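Local coordinates for putative polyketide synthase (Brevibacillus brevis, PDB 6HP2), which transfers methyl groups from S-adenosyl-L-methionine to oxygen, as the O-methyltransferase domain of a multienzyme probably involved in making the polyketide antibiotic bacillaene, at residues L45-F50 against P243-A248; V81-V86 against R314-A319; S188-E193 against L291-H296; L228-L233 against L297-R302. All coordinates share one frame; numbering follows the deposited sequence.

Contact 1. Residues L45-F50 against P243-A248; sequences LTVCPF and PQIANA. With SAH (S-adenosyl-L-homocysteine), chain B.
The loop that borders the S-adenosyl-L-homocysteine pocket is fastened to helix 242-249, with Pro49 and Phe50 lying against Gln244 and Ala248. Two hydrogen bonds hold Phe50 by its backbone. Phe50 N donates to Gln244 O at 3.1 Å, from above the carbonyl plane. The helix's own Ala248 N reaches that oxygen from the opposite face. Phe50 O accepts from Asn247 ND2 at 3.1 Å. This bond is nearly straight at 166°, and the oxygen lies close to the plane of the Asn247 amide. Asn247 OD1 is bound to Lys53, so both ends of the amide are engaged. The Phe50 ring is covered on one face by Ala248, whose CB sits 3.9 Å from the ring centroid in a CH-pi contact. Phe57 meets the ring edge-to-face. Val47 CG2 stands between its backbone N and carbonyl carbon and from there touches Ile245 CG2 at 3.8 Å, the two side chains crossing at about a right angle. Ile245 CD1 lies against the Cys48 carbonyl group. At the start of the segment, Leu45 N donates to the ligand carboxylate atom O at 2.9 Å with an almost linear N-H...O arrangement. Cys48 O is buried and has no hydrogen-bond partner in the model. Between the segments the polar grip is concentrated at Phe50, and the rest is mainly apolar; nearer the ligand, Gln80 and Glu171 bind the backbone of Thr46 and Val47.

Contact 2. Residues V81-V86 against R314-A319; sequences VEMRQV and RPYPEA. With SAH (S-adenosyl-L-homocysteine), chain B.
The phenol ring of Tyr316 meets Glu82 at its edge, where OE2 lies near the ring plane. Val86 CG2 and Met83 CA approach the ring obliquely. Tyr316 OH donates to Glu82 OE2 at 2.8 Å. The hydroxyl meets this oxygen on its anti side, 17° out of the carboxylate plane. Carboxylate and ring planes are turned 39° apart. Glu82 reaches the hydroxyl with an extended chain, its CG anti to the backbone N (chi1 174°). The Tyr316 OH also lies 3.3 Å from Met83 CA, so the end of the tyrosine rests against the helix backbone. Val86 CG2 packs on Tyr316 CE1 at 3.7 Å. The other branch, Val86 CG1, turns to Ala319 CB at 3.9 Å.

These contacts join helix 70-88 to the start of helix 316-326, just after the edge strand 314-315 of the main sheet. Pro315 is the N-cap residue of that second helix. Leu288 and Ile239, from two sheet strands, also touch Tyr316, so the ring touches both helix 70-88 and the sheet. Arg84 points away from this packing and belongs to the S-adenosyl-L-homocysteine binding site. Its NE forms a salt bridge with Asp109. On the outer side of the 314-319 segment, the poorly ordered Arg314 pairs through NH2 with Glu318 OE2 at 3.2 Å, and Arg314 NH1 forms a salt bridge with Glu237.

Contact 3. Residues S188-E193 against L291-H296; sequences SSLNEE and LKKAPH
Direct hydrogen bonding between the segments rests on Lys293, which reaches back to Leu190. Lys293 NZ donates to Leu190 O at 2.9 Å. The ammonium lies in the carbonyl plane, with a C=O...donor angle of 150°. A chain extended beyond CG carries NZ this far. Ser187 O, at the end of helix 179-188, is a second acceptor for the same NZ, so the ammonium ties two backbone carbonyls together.

Water supplies the next kind of link. One water donates to Glu192 O and accepts from Lys293 N, each at 2.8 Å. Another donates to Glu192 O, at 3.2 Å, and to Lys293 O, at 2.7 Å. Both polar backbone atoms of Lys293 are therefore joined to one carbonyl through solvent.

Apolar contact is modest. Leu190 CD2 lies 4.2 Å from Lys293 CD, and the two side chains run past each other in opposite directions.

Charge plays a weaker part. Glu192 OE2 is 4.8 Å from Lys293 NZ, too far for a salt bridge, though the opposite charges may still attract. Glu192 is poorly ordered. Lys292 NZ is 6.5 Å from Glu193 OE1, not in contact with it, and is held instead by Thr195 OG1.

The contact lies at the surface, away from the ligand pocket. The 188-193 segment leaves helix 179-188, passes through the short strand 190-191, turns a corner at Glu192 and Glu193, and leads into strand 194-203. Strand 284-293 ends beside it, between strands 194-203 and 233-240 in the main sheet. Leu190 packs inward on Leu233, Val196 and Ile167.

Contact 4. Residues L228-L233 against L297-R302; sequences LAEHQL and LTYTKR
A Schellman motif ends helix 221-230, and Arg302 from the start of helix 299-310 binds one of its carbonyls, that of Ala229. Gln232, with positive phi, is the C-prime residue. Leu233 N bonds to Leu228 O, and Gln232 N to Ala229 O. Arg302 NE adds a second bond to Ala229 O at 2.9 Å, in the carbonyl plane and on a lone pair. Arg302 NH2 supports it with a weak bond to the same oxygen at 3.1 Å. A bend at chi3 (-67°) turns the guanidinium group so that this oxygen lies at its edge. One face of the group is covered by Gln232 CA, 3.5 Å above the plane. Thr298 O and Tyr299 CA lie over the opposite face. The positive group sits at a helix C-terminus, where it would probably interact favourably with the helix dipole. Ala229 CB fits between Tyr299 CE1, 3.6 Å away, and Arg302 CB, at 3.7 Å. Glu230 crosses the tyrosine with its carboxylate plane 50° from the ring plane. One water joins Glu230 OE1, to which it donates, with Tyr299 OH. Thr298 caps its own helix, its OG1 accepting from Lys301 N. Arg302 NH1 continues to Ala294 O, just past strand 284-293. The contact thus sets the end of helix 221-230 against the start of helix 299-310, with Val234 of strand 233-240 touching Arg302 and Phe183 of helix 179-188 packing on Leu228.

How the contacts relate
From the N terminus, the loop 45-50 is joined by contact 1 to helix 242-249. Helix 70-88 follows and is joined by contact 2 to the region 314-319, closing the longest loop. Contacts 1 and 2 cross along the chain, touch each other, and both reach the ligand. Contact 3 joins 188-193, after helix 179-188, to the end of strand 284-293. Contact 4 joins the end of helix 221-230 to the start of helix 299-310. Both are nested inside the loop of contact 2. They cross each other and contact 1. These two touch where Ala294 meets Gln232 and Arg302; their centres are about 30 and 31 Å from that of contact 1.

Contact 1. Residues L45-F50 against P243-A248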
# COMPACT_ATOMS: atom_id res chain seq x y z
N LEU A 45 -7.84 -2.06 -3.74
CA LEU A 45 -7.83 -0.96 -4.71
C LEU A 45 -6.41 -0.60 -5.16
O LEU A 45 -6.08 0.57 -5.32
CB LEU A 45 -8.51 0.26 -4.12
CG LEU A 45 -9.92 0.01 -3.51
CD1 LEU A 45 -10.46 1.30 -2.93
CD2 LEU A 45 -10.83 -0.59 -4.55
N THR A 46 -5.58 -1.59 -5.38
CA THR A 46 -4.17 -1.37 -5.76
C THR A 46 -3.81 -2.17 -7.01
O THR A 46 -4.48 -3.14 -7.37
CB THR A 46 -3.25 -1.81 -4.61
OG1 THR A 46 -3.48 -3.21 -4.38
CG2 THR A 46 -3.60 -1.05 -3.32
N VAL A 47 -2.70 -1.80 -7.63
CA VAL A 47 -2.12 -2.62 -8.68
C VAL A 47 -1.46 -3.82 -8.01
O VAL A 47 -1.54 -3.98 -6.78
CB VAL A 47 -1.15 -1.78 -9.52
CG1 VAL A 47 -1.94 -0.67 -10.20
CG2 VAL A 47 -0.05 -1.21 -8.62
N CYS A 48 -0.86 -4.69 -8.79
CA CYS A 48 -0.39 -5.98 -8.31
C CYS A 48 0.79 -6.38 -9.17
O CYS A 48 0.90 -5.94 -10.33
CB CYS A 48 -1.48 -7.06 -8.38
SG CYS A 48 -1.99 -7.59 -10.07
N PRO A 49 1.70 -7.21 -8.64
CA PRO A 49 2.90 -7.59 -9.38
C PRO A 49 2.83 -8.88 -10.20
O PRO A 49 2.43 -9.89 -9.64
CB PRO A 49 3.89 -7.85 -8.25
CG PRO A 49 3.04 -8.52 -7.25
CD PRO A 49 1.78 -7.71 -7.26
N PHE A 50 3.12 -8.84 -11.50
CA PHE A 50 3.23 -10.03 -12.35
C PHE A 50 4.71 -10.37 -12.50
O PHE A 50 5.50 -9.49 -12.81
CB PHE A 50 2.67 -9.79 -13.73
CG PHE A 50 1.15 -9.96 -13.83
CD1 PHE A 50 0.37 -10.00 -12.72
CD2 PHE A 50 0.53 -10.05 -15.07
CE1 PHE A 50 -1.00 -10.16 -12.81
CE2 PHE A 50 -0.82 -10.18 -15.16
CZ PHE A 50 -1.59 -10.25 -14.01
N PRO A 243 9.48 -3.33 -11.77
CA PRO A 243 9.37 -4.13 -13.00
C PRO A 243 8.14 -5.04 -13.02
O PRO A 243 7.48 -5.14 -14.05
CB PRO A 243 10.65 -4.97 -13.01
CG PRO A 243 11.55 -4.36 -11.99
CD PRO A 243 10.64 -3.75 -10.97
N GLN A 244 7.85 -5.69 -11.90
CA GLN A 244 6.71 -6.59 -11.82
C GLN A 244 5.38 -5.85 -12.01
O GLN A 244 4.48 -6.36 -12.67
CB GLN A 244 6.71 -7.36 -10.51
CG GLN A 244 7.84 -8.37 -10.39
CD GLN A 244 9.21 -7.72 -10.32
OE1 GLN A 244 9.38 -6.68 -9.69
NE2 GLN A 244 10.19 -8.33 -10.98
N ILE A 245 5.27 -4.66 -11.44
CA ILE A 245 4.05 -3.88 -11.58
C ILE A 245 3.87 -3.51 -13.04
O ILE A 245 2.80 -3.69 -13.61
CB ILE A 245 4.10 -2.59 -10.77
CG1 ILE A 245 4.23 -2.92 -9.30
CG2 ILE A 245 2.84 -1.76 -11.01
CD1 ILE A 245 3.06 -3.69 -8.73
N ALA A 246 4.93 -2.98 -13.64
CA ALA A 246 4.87 -2.64 -15.06
C ALA A 246 4.51 -3.88 -15.89
O ALA A 246 3.81 -3.75 -16.91
CB ALA A 246 6.22 -2.05 -15.53
N ASN A 247 4.95 -5.08 -15.50
CA ASN A 247 4.54 -6.27 -16.25
C ASN A 247 3.01 -6.45 -16.21
O ASN A 247 2.38 -6.77 -17.21
CB ASN A 247 5.15 -7.54 -15.69
CG ASN A 247 6.62 -7.64 -15.92
OD1 ASN A 247 7.15 -7.04 -16.83
ND2 ASN A 247 7.29 -8.45 -15.11
N ALA A 248 2.41 -6.27 -15.03
CA ALA A 248 0.97 -6.41 -14.85
C ALA A 248 0.21 -5.33 -15.62
O ALA A 248 -0.92 -5.55 -16.06
CB ALA A 248 0.65 -6.31 -13.36
N SAH B . -5.20 0.56 1.25
CA SAH B . -6.41 0.21 0.52
CB SAH B . -6.93 1.38 -0.32
CG SAH B . -5.90 2.09 -1.17
SD SAH B . -6.68 3.30 -2.27
C SAH B . -6.10 -0.99 -0.34
O SAH B . -6.98 -1.50 -1.04
OXT SAH B . -4.97 -1.47 -0.31
C5' SAH B . -6.21 4.79 -1.35
C4' SAH B . -6.96 4.91 -0.03
O4' SAH B . -6.41 6.04 0.70
C3' SAH B . -8.46 5.29 -0.24
O3' SAH B . -9.18 4.48 0.71
C2' SAH B . -8.58 6.77 0.11
O2' SAH B . -9.82 7.16 0.63
C1' SAH B . -7.45 6.89 1.16
N9 SAH B . -6.94 8.24 1.40
C8 SAH B . -6.40 9.11 0.50
N7 SAH B . -6.12 10.23 1.17
C5 SAH B . -6.43 10.06 2.48
C6 SAH B . -6.35 10.87 3.60
N6 SAH B . -5.85 12.10 3.61
N1 SAH B . -6.75 10.36 4.81
C2 SAH B . -7.30 9.10 4.90
N3 SAH B . -7.40 8.32 3.78
C4 SAH B . -7.01 8.81 2.59

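Contact 2. Residues V81-V86 against R314-A319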
# COMPACT_ATOMS: atom_id res chain seq x y z
N VAL A 81 -2.85 -10.47 -3.08
CA VAL A 81 -2.56 -11.12 -1.82
C VAL A 81 -1.05 -11.38 -1.71
O VAL A 81 -0.46 -11.22 -0.64
CB VAL A 81 -3.36 -12.42 -1.73
CG1 VAL A 81 -2.84 -13.25 -0.57
CG2 VAL A 81 -4.91 -12.10 -1.57
N GLU A 82 -0.44 -11.88 -2.76
CA GLU A 82 0.98 -12.24 -2.69
C GLU A 82 1.81 -11.02 -2.27
O GLU A 82 2.69 -11.11 -1.42
CB GLU A 82 1.44 -12.75 -4.05
CG GLU A 82 2.99 -13.02 -4.11
CD GLU A 82 3.45 -13.15 -5.56
OE1 GLU A 82 3.35 -14.28 -6.07
OE2 GLU A 82 3.88 -12.11 -6.18
N MET A 83 1.55 -9.88 -2.90
CA MET A 83 2.31 -8.67 -2.58
C MET A 83 2.15 -8.27 -1.13
O MET A 83 3.12 -7.89 -0.46
CB MET A 83 1.86 -7.52 -3.46
CG MET A 83 2.62 -6.23 -3.19
SD MET A 83 2.29 -4.94 -4.45
CE MET A 83 0.56 -4.60 -4.26
N ARG A 84 0.94 -8.30 -0.62
CA ARG A 84 0.71 -8.02 0.80
C ARG A 84 1.42 -9.04 1.69
O ARG A 84 1.92 -8.68 2.76
CB ARG A 84 -0.79 -8.00 1.07
CG ARG A 84 -1.44 -6.73 0.57
CD ARG A 84 -2.98 -6.84 0.65
NE ARG A 84 -3.60 -5.51 0.58
CZ ARG A 84 -3.74 -4.82 -0.55
NH1 ARG A 84 -3.26 -5.30 -1.72
NH2 ARG A 84 -4.33 -3.65 -0.50
N GLN A 85 1.48 -10.31 1.27
CA GLN A 85 2.21 -11.29 2.06
C GLN A 85 3.67 -10.90 2.18
O GLN A 85 4.29 -11.05 3.25
CB GLN A 85 2.11 -12.70 1.48
CG GLN A 85 0.68 -13.30 1.55
CD GLN A 85 0.59 -14.62 0.85
OE1 GLN A 85 1.34 -14.87 -0.08
NE2 GLN A 85 -0.33 -15.48 1.28
N VAL A 86 4.27 -10.43 1.09
CA VAL A 86 5.67 -9.99 1.15
C VAL A 86 5.77 -8.79 2.08
O VAL A 86 6.70 -8.67 2.85
CB VAL A 86 6.23 -9.69 -0.24
CG1 VAL A 86 7.72 -9.14 -0.17
CG2 VAL A 86 6.25 -11.01 -1.09
N ARG A 314 15.78 -3.84 -2.49
CA ARG A 314 15.77 -5.27 -2.76
C ARG A 314 14.82 -5.53 -3.90
O ARG A 314 13.69 -5.04 -3.86
CB ARG A 314 15.32 -6.08 -1.53
CG ARG A 314 16.20 -5.83 -0.30
CD ARG A 314 15.85 -6.75 0.85
NE ARG A 314 16.03 -8.15 0.49
CZ ARG A 314 15.84 -9.17 1.32
NH1 ARG A 314 15.46 -8.94 2.58
NH2 ARG A 314 16.02 -10.40 0.91
N PRO A 315 15.21 -6.31 -4.90
CA PRO A 315 14.23 -6.74 -5.93
C PRO A 315 13.12 -7.60 -5.35
O PRO A 315 13.34 -8.52 -4.55
CB PRO A 315 15.06 -7.53 -6.97
CG PRO A 315 16.53 -7.10 -6.68
CD PRO A 315 16.60 -6.77 -5.18
N TYR A 316 11.86 -7.33 -5.71
CA TYR A 316 10.73 -8.11 -5.20
C TYR A 316 10.85 -9.63 -5.40
O TYR A 316 10.46 -10.41 -4.53
CB TYR A 316 9.43 -7.55 -5.79
CG TYR A 316 8.16 -8.27 -5.41
CD1 TYR A 316 7.52 -8.00 -4.21
CD2 TYR A 316 7.56 -9.18 -6.27
CE1 TYR A 316 6.35 -8.63 -3.86
CE2 TYR A 316 6.39 -9.82 -5.93
CZ TYR A 316 5.79 -9.54 -4.72
OH TYR A 316 4.62 -10.17 -4.37
N PRO A 317 11.39 -10.05 -6.59
CA PRO A 317 11.52 -11.51 -6.71
C PRO A 317 12.42 -12.10 -5.66
O PRO A 317 12.18 -13.24 -5.23
CB PRO A 317 12.13 -11.71 -8.10
CG PRO A 317 11.68 -10.43 -8.87
CD PRO A 317 11.79 -9.35 -7.84
N GLU A 318 13.43 -11.34 -5.21
CA GLU A 318 14.34 -11.85 -4.19
C GLU A 318 13.64 -11.92 -2.85
O GLU A 318 13.77 -12.92 -2.13
CB GLU A 318 15.60 -10.98 -4.08
CG GLU A 318 16.56 -11.37 -2.96
CD GLU A 318 17.66 -10.33 -2.71
OE1 GLU A 318 18.16 -9.73 -3.69
OE2 GLU A 318 17.99 -10.10 -1.53
N ALA A 319 12.89 -10.86 -2.50
CA ALA A 319 12.10 -10.86 -1.27
C ALA A 319 11.00 -11.92 -1.29
O ALA A 319 10.71 -12.56 -0.26
CB ALA A 319 11.49 -9.48 -1.05
N SAH B . -5.20 0.56 1.25
CA SAH B . -6.41 0.21 0.52
CB SAH B . -6.93 1.38 -0.32
CG SAH B . -5.90 2.09 -1.17
SD SAH B . -6.68 3.30 -2.27
C SAH B . -6.10 -0.99 -0.34
O SAH B . -6.98 -1.50 -1.04
OXT SAH B . -4.97 -1.47 -0.31
C5' SAH B . -6.21 4.79 -1.35
C4' SAH B . -6.96 4.91 -0.03
O4' SAH B . -6.41 6.04 0.70
C3' SAH B . -8.46 5.29 -0.24
O3' SAH B . -9.18 4.48 0.71
C2' SAH B . -8.58 6.77 0.11
O2' SAH B . -9.82 7.16 0.63
C1' SAH B . -7.45 6.89 1.16
N9 SAH B . -6.94 8.24 1.40
C8 SAH B . -6.40 9.11 0.50
N7 SAH B . -6.12 10.23 1.17
C5 SAH B . -6.43 10.06 2.48
C6 SAH B . -6.35 10.87 3.60
N6 SAH B . -5.85 12.10 3.61
N1 SAH B . -6.75 10.36 4.81
C2 SAH B . -7.30 9.10 4.90
N3 SAH B . -7.40 8.32 3.78
C4 SAH B . -7.01 8.81 2.59

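Contact 3. Residues S188-E193 against L291-H296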
# COMPACT_ATOMS: atom_id res chain seq x y z
N SER A 188 3.69 9.91 16.04
CA SER A 188 3.10 10.16 17.32
C SER A 188 2.22 9.02 17.80
O SER A 188 2.03 8.92 19.00
CB SER A 188 2.27 11.45 17.27
OG SER A 188 3.12 12.57 17.27
N SER A 189 1.70 8.18 16.91
CA SER A 189 0.83 7.07 17.29
C SER A 189 1.50 5.70 17.18
O SER A 189 0.79 4.67 17.20
CB SER A 189 -0.44 7.06 16.40
OG SER A 189 -1.19 8.20 16.65
N LEU A 190 2.81 5.65 17.03
CA LEU A 190 3.52 4.39 16.86
C LEU A 190 4.24 4.04 18.15
O LEU A 190 5.05 4.83 18.68
CB LEU A 190 4.51 4.49 15.70
CG LEU A 190 5.20 3.16 15.28
CD1 LEU A 190 4.28 2.23 14.68
CD2 LEU A 190 6.37 3.49 14.36
N ASN A 191 3.96 2.84 18.66
CA ASN A 191 4.65 2.39 19.86
C ASN A 191 6.15 2.25 19.55
O ASN A 191 6.55 1.95 18.42
CB ASN A 191 4.08 1.08 20.34
CG ASN A 191 2.73 1.25 21.06
OD1 ASN A 191 2.47 2.27 21.69
ND2 ASN A 191 1.89 0.23 20.99
N GLU A 192 6.98 2.41 20.59
CA GLU A 192 8.43 2.45 20.39
C GLU A 192 8.94 1.29 19.53
O GLU A 192 9.84 1.49 18.71
CB GLU A 192 9.15 2.43 21.74
CG GLU A 192 9.24 3.77 22.43
CD GLU A 192 7.88 4.38 22.71
OE1 GLU A 192 6.87 3.64 22.65
OE2 GLU A 192 7.82 5.60 22.97
N GLU A 193 8.47 0.07 19.79
CA GLU A 193 8.90 -1.11 19.02
C GLU A 193 7.99 -1.40 17.81
O GLU A 193 8.05 -2.49 17.22
CB GLU A 193 8.96 -2.34 19.94
CG GLU A 193 9.91 -2.18 21.11
CD GLU A 193 11.37 -2.11 20.70
OE1 GLU A 193 11.66 -2.31 19.50
OE2 GLU A 193 12.22 -1.85 21.57
N LEU A 291 9.36 0.18 8.00
CA LEU A 291 10.00 1.23 8.79
C LEU A 291 9.91 0.89 10.28
O LEU A 291 8.91 0.32 10.76
CB LEU A 291 9.33 2.60 8.57
CG LEU A 291 8.98 2.96 7.12
CD1 LEU A 291 8.15 4.24 7.06
CD2 LEU A 291 10.25 3.15 6.31
N LYS A 292 10.90 1.39 11.02
CA LYS A 292 11.00 1.28 12.46
C LYS A 292 11.24 2.67 12.99
O LYS A 292 11.75 3.55 12.28
CB LYS A 292 12.14 0.31 12.87
CG LYS A 292 11.97 -1.10 12.38
CD LYS A 292 10.84 -1.83 13.09
CE LYS A 292 10.63 -3.23 12.52
NZ LYS A 292 9.93 -4.14 13.49
N LYS A 293 10.99 2.84 14.29
CA LYS A 293 11.30 4.09 14.98
C LYS A 293 12.70 4.06 15.56
O LYS A 293 13.11 3.07 16.17
CB LYS A 293 10.31 4.33 16.09
CG LYS A 293 9.76 5.73 16.20
CD LYS A 293 8.53 5.71 17.15
CE LYS A 293 7.97 7.11 17.41
NZ LYS A 293 6.90 7.07 18.45
N ALA A 294 13.44 5.15 15.37
CA ALA A 294 14.84 5.26 15.81
C ALA A 294 15.04 6.56 16.58
O ALA A 294 15.93 7.38 16.27
CB ALA A 294 15.80 5.17 14.64
N PRO A 295 14.24 6.77 17.63
CA PRO A 295 14.25 8.09 18.31
C PRO A 295 15.57 8.42 18.97
O PRO A 295 15.86 9.61 19.21
CB PRO A 295 13.12 7.96 19.35
CG PRO A 295 13.09 6.48 19.67
CD PRO A 295 13.46 5.75 18.38
N HIS A 296 16.40 7.42 19.26
CA HIS A 296 17.64 7.69 19.96
C HIS A 296 18.80 7.90 19.00
O HIS A 296 19.92 8.19 19.43
CB HIS A 296 17.97 6.56 20.94
CG HIS A 296 16.96 6.40 22.03
ND1 HIS A 296 16.39 7.48 22.68
CD2 HIS A 296 16.39 5.29 22.56
CE1 HIS A 296 15.51 7.03 23.57
NE2 HIS A 296 15.49 5.71 23.51
O HOH W 1 9.99 0.89 16.01
O HOH W 2 13.07 1.63 18.43

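Contact 4. Residues L228-L233 against L297-R302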
# COMPACT_ATOMS: atom_id res chain seq x y z
N LEU A 228 11.19 10.85 6.41
CA LEU A 228 11.19 9.79 7.41
C LEU A 228 12.09 10.15 8.58
O LEU A 228 11.65 10.08 9.72
CB LEU A 228 11.63 8.46 6.80
CG LEU A 228 10.75 7.95 5.69
CD1 LEU A 228 11.34 6.65 5.13
CD2 LEU A 228 9.32 7.68 6.16
N ALA A 229 13.35 10.55 8.31
CA ALA A 229 14.29 10.89 9.37
C ALA A 229 13.71 12.00 10.26
O ALA A 229 13.86 11.98 11.48
CB ALA A 229 15.64 11.38 8.79
N GLU A 230 12.97 12.95 9.66
CA GLU A 230 12.43 14.06 10.45
C GLU A 230 11.43 13.56 11.48
O GLU A 230 11.30 14.13 12.57
CB GLU A 230 11.75 15.09 9.55
CG GLU A 230 11.17 16.25 10.32
CD GLU A 230 12.26 17.15 10.87
OE1 GLU A 230 13.34 17.23 10.24
OE2 GLU A 230 12.05 17.76 11.96
N HIS A 231 10.71 12.48 11.16
CA HIS A 231 9.75 11.92 12.11
C HIS A 231 10.25 10.64 12.79
O HIS A 231 9.46 9.76 13.11
CB HIS A 231 8.43 11.72 11.39
CG HIS A 231 7.89 13.02 10.87
ND1 HIS A 231 7.23 13.92 11.68
CD2 HIS A 231 8.07 13.64 9.68
CE1 HIS A 231 6.97 15.02 10.99
NE2 HIS A 231 7.44 14.86 9.76
N GLN A 232 11.55 10.55 13.01
CA GLN A 232 12.18 9.49 13.81
C GLN A 232 12.12 8.12 13.15
O GLN A 232 12.32 7.09 13.80
CB GLN A 232 11.54 9.43 15.20
CG GLN A 232 11.69 10.70 16.07
CD GLN A 232 10.70 11.78 15.70
OE1 GLN A 232 9.49 11.56 15.66
NE2 GLN A 232 11.21 12.98 15.43
N LEU A 233 11.86 8.05 11.86
CA LEU A 233 11.72 6.75 11.23
C LEU A 233 12.94 6.39 10.39
O LEU A 233 13.53 7.23 9.71
CB LEU A 233 10.45 6.74 10.36
CG LEU A 233 9.16 6.93 11.11
CD1 LEU A 233 7.95 7.21 10.15
CD2 LEU A 233 8.81 5.71 11.97
N LEU A 297 18.54 7.82 17.71
CA LEU A 297 19.53 8.10 16.68
C LEU A 297 19.42 9.58 16.31
O LEU A 297 18.34 10.16 16.33
CB LEU A 297 19.25 7.21 15.47
CG LEU A 297 20.36 6.60 14.64
CD1 LEU A 297 21.39 5.92 15.54
CD2 LEU A 297 19.81 5.61 13.62
N THR A 298 20.57 10.20 16.01
CA THR A 298 20.50 11.58 15.54
C THR A 298 19.79 11.65 14.17
O THR A 298 19.64 10.66 13.43
CB THR A 298 21.89 12.20 15.44
OG1 THR A 298 22.62 11.63 14.35
CG2 THR A 298 22.71 12.00 16.76
N TYR A 299 19.28 12.85 13.85
CA TYR A 299 18.64 13.04 12.55
C TYR A 299 19.62 12.69 11.44
O TYR A 299 19.27 11.98 10.50
CB TYR A 299 18.16 14.49 12.40
CG TYR A 299 17.73 14.84 11.01
CD1 TYR A 299 16.42 14.64 10.58
CD2 TYR A 299 18.63 15.41 10.12
CE1 TYR A 299 16.04 14.93 9.28
CE2 TYR A 299 18.25 15.72 8.82
CZ TYR A 299 16.96 15.50 8.42
OH TYR A 299 16.57 15.88 7.13
N THR A 300 20.86 13.17 11.56
CA THR A 300 21.85 12.92 10.51
C THR A 300 22.08 11.43 10.32
O THR A 300 22.21 10.96 9.19
CB THR A 300 23.14 13.66 10.83
OG1 THR A 300 22.83 15.05 11.00
CG2 THR A 300 24.14 13.50 9.70
N LYS A 301 22.13 10.67 11.41
CA LYS A 301 22.35 9.23 11.30
C LYS A 301 21.13 8.52 10.75
O LYS A 301 21.24 7.52 10.02
CB LYS A 301 22.71 8.67 12.68
CG LYS A 301 24.18 8.95 13.11
CD LYS A 301 25.16 8.21 12.20
CE LYS A 301 26.55 8.16 12.80
NZ LYS A 301 27.12 9.52 13.00
N ARG A 302 19.94 9.02 11.08
CA ARG A 302 18.75 8.48 10.43
C ARG A 302 18.79 8.72 8.93
O ARG A 302 18.41 7.83 8.14
CB ARG A 302 17.50 9.09 11.04
CG ARG A 302 17.30 8.69 12.52
CD ARG A 302 15.88 8.94 13.03
NE ARG A 302 15.52 10.34 13.13
CZ ARG A 302 15.57 11.06 14.24
NH1 ARG A 302 15.96 10.51 15.39
NH2 ARG A 302 15.22 12.33 14.22
O HOH W 3 14.09 17.56 7.47